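Long-range contact in putative glycosidase ph117-related (Bacteroides thetaiotaomicron, PDB 5A7V), which probably hydrolyses or phosphorolyses mannosidic linkages as a family GH130 enzyme, and binds mannose sugars in its pocket: residues L258-D267 with T319-P328. Sequence-based numbering, arbitrary orientation.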
loop_
_atom_site.group_PDB
_atom_site.type_symbol
_atom_site.label_atom_id
_atom_site.label_comp_id
_atom_site.label_asym_id
_atom_site.label_seq_id
_atom_site.Cartn_x
_atom_site.Cartn_y
_atom_site.Cartn_z
ATOM N N LEU A 258 13.386 -11.756 3.852
ATOM C CA LEU A 258 12.552 -12.446 4.821
ATOM C C LEU A 258 11.706 -13.552 4.187
ATOM O O LEU A 258 11.551 -14.612 4.791
ATOM C CB LEU A 258 11.616 -11.444 5.555
ATOM C CG LEU A 258 12.190 -10.621 6.696
ATOM C CD1 LEU A 258 13.549 -10.057 6.514
ATOM C CD2 LEU A 258 11.173 -9.637 7.224
ATOM N N PHE A 259 11.145 -13.243 3.013
ATOM C CA PHE A 259 10.581 -14.268 2.098
ATOM C C PHE A 259 10.504 -13.660 0.721
ATOM O O PHE A 259 10.723 -12.458 0.529
ATOM C CB PHE A 259 9.237 -14.845 2.591
ATOM C CG PHE A 259 8.027 -13.941 2.499
ATOM C CD1 PHE A 259 7.636 -13.120 3.550
ATOM C CD2 PHE A 259 7.191 -14.000 1.361
ATOM C CE1 PHE A 259 6.480 -12.359 3.492
ATOM C CE2 PHE A 259 6.047 -13.259 1.286
ATOM C CZ PHE A 259 5.685 -12.395 2.347
ATOM N N SER A 260 10.222 -14.540 -0.251
ATOM C CA SER A 260 10.335 -14.195 -1.644
ATOM C C SER A 260 9.167 -14.787 -2.448
ATOM O O SER A 260 8.427 -15.649 -1.950
ATOM C CB SER A 260 11.640 -14.813 -2.177
ATOM O OG SER A 260 12.770 -14.190 -1.551
ATOM N N PRO A 261 9.024 -14.330 -3.690
ATOM C CA PRO A 261 8.088 -15.023 -4.597
ATOM C C PRO A 261 8.405 -16.508 -4.705
ATOM O O PRO A 261 9.540 -16.933 -4.492
ATOM C CB PRO A 261 8.269 -14.308 -5.934
ATOM C CG PRO A 261 8.847 -12.968 -5.574
ATOM C CD PRO A 261 9.715 -13.220 -4.373
ATOM N N ARG A 262 7.379 -17.276 -5.038
ATOM C CA ARG A 262 7.481 -18.734 -5.092
ATOM C C ARG A 262 6.807 -19.281 -6.338
ATOM O O ARG A 262 5.826 -18.727 -6.842
ATOM C CB ARG A 262 6.872 -19.376 -3.857
ATOM C CG ARG A 262 5.451 -18.984 -3.658
ATOM C CD ARG A 262 4.784 -19.507 -2.404
ATOM N NE ARG A 262 3.557 -18.781 -2.226
ATOM C CZ ARG A 262 2.547 -19.109 -1.458
ATOM N NH1 ARG A 262 2.603 -20.192 -0.690
ATOM N NH2 ARG A 262 1.459 -18.352 -1.506
ATOM N N ASP A 263 7.301 -20.407 -6.827
ATOM C CA ASP A 263 6.718 -21.044 -8.006
ATOM C C ASP A 263 5.331 -21.604 -7.654
ATOM O O ASP A 263 5.088 -22.141 -6.554
ATOM C CB ASP A 263 7.580 -22.184 -8.477
ATOM C CG ASP A 263 8.877 -21.779 -9.142
ATOM O OD1 ASP A 263 9.133 -20.556 -9.336
ATOM O OD2 ASP A 263 9.659 -22.729 -9.530
ATOM N N GLY A 264 4.425 -21.563 -8.638
ATOM C CA GLY A 264 3.157 -22.248 -8.501
ATOM C C GLY A 264 1.999 -21.532 -7.866
ATOM O O GLY A 264 0.906 -22.048 -7.803
ATOM N N HIS A 265 2.289 -20.334 -7.332
ATOM C CA HIS A 265 1.304 -19.544 -6.613
ATOM C C HIS A 265 1.132 -18.149 -7.241
ATOM O O HIS A 265 1.927 -17.718 -8.065
ATOM C CB HIS A 265 1.667 -19.424 -5.106
ATOM C CG HIS A 265 1.665 -20.732 -4.394
ATOM N ND1 HIS A 265 0.609 -21.179 -3.637
ATOM C CD2 HIS A 265 2.603 -21.720 -4.362
ATOM C CE1 HIS A 265 0.902 -22.392 -3.154
ATOM N NE2 HIS A 265 2.102 -22.741 -3.594
ATOM N N PHE A 266 0.082 -17.468 -6.780
ATOM C CA PHE A 266 -0.225 -16.112 -7.247
ATOM C C PHE A 266 0.913 -15.102 -6.990
ATOM O O PHE A 266 1.027 -14.098 -7.700
ATOM C CB PHE A 266 -1.528 -15.604 -6.640
ATOM C CG PHE A 266 -1.376 -15.234 -5.166
ATOM C CD1 PHE A 266 -1.354 -16.210 -4.159
ATOM C CD2 PHE A 266 -1.260 -13.887 -4.776
ATOM C CE1 PHE A 266 -1.170 -15.884 -2.824
ATOM C CE2 PHE A 266 -1.072 -13.543 -3.440
ATOM C CZ PHE A 266 -1.022 -14.529 -2.482
ATOM N N ASP A 267 1.703 -15.360 -5.937
ATOM C CA ASP A 267 2.776 -14.443 -5.531
ATOM C C ASP A 267 4.119 -15.020 -6.002
ATOM O O ASP A 267 4.973 -15.459 -5.230
ATOM C CB ASP A 267 2.763 -14.152 -4.052
ATOM C CG ASP A 267 2.883 -15.378 -3.154
ATOM O OD1 ASP A 267 2.524 -16.515 -3.564
ATOM O OD2 ASP A 267 3.285 -15.178 -1.961
ATOM N N THR A 319 11.300 -10.600 12.160
ATOM C CA THR A 319 11.834 -11.052 10.885
ATOM C C THR A 319 11.622 -12.533 10.633
ATOM O O THR A 319 11.956 -12.964 9.524
ATOM C CB THR A 319 13.318 -10.736 10.734
ATOM O OG1 THR A 319 14.080 -11.512 11.666
ATOM C CG2 THR A 319 13.592 -9.227 10.908
ATOM N N ARG A 320 11.074 -13.292 11.598
ATOM C CA ARG A 320 10.932 -14.727 11.456
ATOM C C ARG A 320 9.595 -15.096 10.828
ATOM O O ARG A 320 8.544 -15.057 11.452
ATOM C CB ARG A 320 11.057 -15.410 12.807
ATOM C CG ARG A 320 11.128 -16.945 12.700
ATOM C CD ARG A 320 11.320 -17.622 14.054
ATOM N NE ARG A 320 10.052 -17.837 14.687
ATOM C CZ ARG A 320 9.111 -18.740 14.336
ATOM N NH1 ARG A 320 9.248 -19.569 13.289
ATOM N NH2 ARG A 320 7.979 -18.787 15.017
ATOM N N PHE A 321 9.689 -15.489 9.553
ATOM C CA PHE A 321 8.520 -15.943 8.790
ATOM C C PHE A 321 7.915 -17.234 9.357
ATOM O O PHE A 321 8.667 -18.174 9.639
ATOM C CB PHE A 321 8.960 -16.147 7.349
ATOM C CG PHE A 321 7.908 -16.768 6.434
ATOM C CD1 PHE A 321 6.938 -15.989 5.822
ATOM C CD2 PHE A 321 7.910 -18.157 6.192
ATOM C CE1 PHE A 321 6.028 -16.542 4.940
ATOM C CE2 PHE A 321 6.981 -18.712 5.319
ATOM C CZ PHE A 321 6.049 -17.908 4.710
ATOM N N ILE A 322 6.600 -17.269 9.517
ATOM C CA ILE A 322 5.872 -18.462 9.939
ATOM C C ILE A 322 5.131 -19.128 8.768
ATOM O O ILE A 322 5.295 -20.318 8.560
ATOM C CB ILE A 322 4.920 -18.166 11.100
ATOM C CG1 ILE A 322 5.702 -17.614 12.309
ATOM C CG2 ILE A 322 4.154 -19.422 11.506
ATOM C CD1 ILE A 322 4.841 -17.179 13.468
ATOM N N THR A 323 4.293 -18.362 8.051
ATOM C CA THR A 323 3.436 -18.938 7.003
ATOM C C THR A 323 2.850 -17.808 6.183
ATOM O O THR A 323 2.909 -16.617 6.550
ATOM C CB THR A 323 2.326 -19.808 7.622
ATOM O OG1 THR A 323 1.605 -20.484 6.560
ATOM C CG2 THR A 323 1.374 -19.026 8.495
ATOM N N ARG A 324 2.287 -18.197 5.029
ATOM C CA ARG A 324 1.529 -17.291 4.183
ATOM C C ARG A 324 0.355 -18.019 3.567
ATOM O O ARG A 324 0.354 -19.246 3.489
ATOM C CB ARG A 324 2.397 -16.636 3.102
ATOM C CG ARG A 324 3.066 -17.603 2.135
ATOM C CD ARG A 324 3.834 -16.899 1.039
ATOM N NE ARG A 324 5.078 -17.623 0.711
ATOM C CZ ARG A 324 6.019 -17.174 -0.105
ATOM N NH1 ARG A 324 5.760 -16.185 -0.947
ATOM N NH2 ARG A 324 7.199 -17.734 -0.144
ATOM N N LEU A 325 -0.657 -17.253 3.160
ATOM C CA LEU A 325 -1.795 -17.863 2.448
ATOM C C LEU A 325 -1.353 -18.467 1.125
ATOM O O LEU A 325 -0.546 -17.881 0.432
ATOM C CB LEU A 325 -2.891 -16.827 2.152
ATOM C CG LEU A 325 -3.374 -15.972 3.310
ATOM C CD1 LEU A 325 -4.429 -14.977 2.839
ATOM C CD2 LEU A 325 -3.875 -16.849 4.439
ATOM N N ASP A 326 -1.928 -19.626 0.762
ATOM C CA ASP A 326 -1.587 -20.273 -0.517
ATOM C C ASP A 326 -2.310 -19.684 -1.719
ATOM O O ASP A 326 -1.845 -19.846 -2.857
ATOM C CB ASP A 326 -1.811 -21.779 -0.395
ATOM C CG ASP A 326 -0.694 -22.466 0.405
ATOM O OD1 ASP A 326 0.481 -22.027 0.331
ATOM O OD2 ASP A 326 -1.015 -23.384 1.181
ATOM N N GLU A 327 -3.446 -19.044 -1.463
ATOM C CA GLU A 327 -4.344 -18.440 -2.462
ATOM C C GLU A 327 -4.560 -16.998 -2.024
ATOM O O GLU A 327 -4.586 -16.718 -0.822
ATOM C CB GLU A 327 -5.698 -19.153 -2.510
ATOM C CG GLU A 327 -5.630 -20.677 -2.712
ATOM C CD GLU A 327 -5.085 -21.080 -3.999
ATOM O OE1 GLU A 327 -5.006 -20.253 -4.913
ATOM O OE2 GLU A 327 -4.795 -22.305 -4.130
ATOM N N PRO A 328 -4.763 -16.077 -2.959
ATOM C CA PRO A 328 -5.008 -14.691 -2.539
ATOM C C PRO A 328 -6.335 -14.585 -1.841
ATOM O O PRO A 328 -7.289 -15.255 -2.199
ATOM C CB PRO A 328 -4.984 -13.911 -3.850
ATOM C CG PRO A 328 -5.432 -14.910 -4.914
ATOM C CD PRO A 328 -4.896 -16.245 -4.427
HETATM O O HOH W 1 11.976 -14.868 7.637
HETATM O O HOH W 2 -1.913 -19.333 -5.792
#
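The guanidinium groups of R262 and R324 lie flat on one another, their planes only 7° apart, as the two side chains run antiparallel alongside one another. The two outward faces are also occupied: H265 lies over the face of R262 turned away from R324, its CG above the guanidinium centre, and F259 CD2 leans obliquely on the far face of R324, 3.5 Å from R324 NH1. F259 also meets the F321 ring obliquely, CD1 against CD1. P328 packs on one face of F266, CB 3.9 Å from the ring centroid in a CH-pi contact; D267 CB lies over the opposite face, and L325 O and D326 O sit at the ring edge. The edges of the stacked pair take the hydrogen bonds. R324 reaches S260 O end-on in its own plane, with NH1 at 2.9 Å and NH2 at 3.0 Å from that single oxygen, while NH1 also meets D267 OD2 from above the carboxylate plane. R262 grips D267 OD1 side-on through NE and NH2; NH2 goes on to L325 O (2.8 Å), and NH1 forms a salt bridge with D326 OD1. The extended run of R262 from CG to NE carries its guanidinium across to these acceptors. H265 ND1 gives a nearly straight bond (170°) to a lone pair of D326 O, 2.9 Å away. At the other end a water joins L258 O, T319 O and F321 N. The contact thus ties the loop ahead of strand 270-280 to strand 320-324 of the same mixed sheet and to residues 325-328. It illustrates how like-charged arginines can stack: D267, also bonded to Y288, and D326 probably offset their repulsion, while S260 O and L325 O take up remaining edge N-H groups.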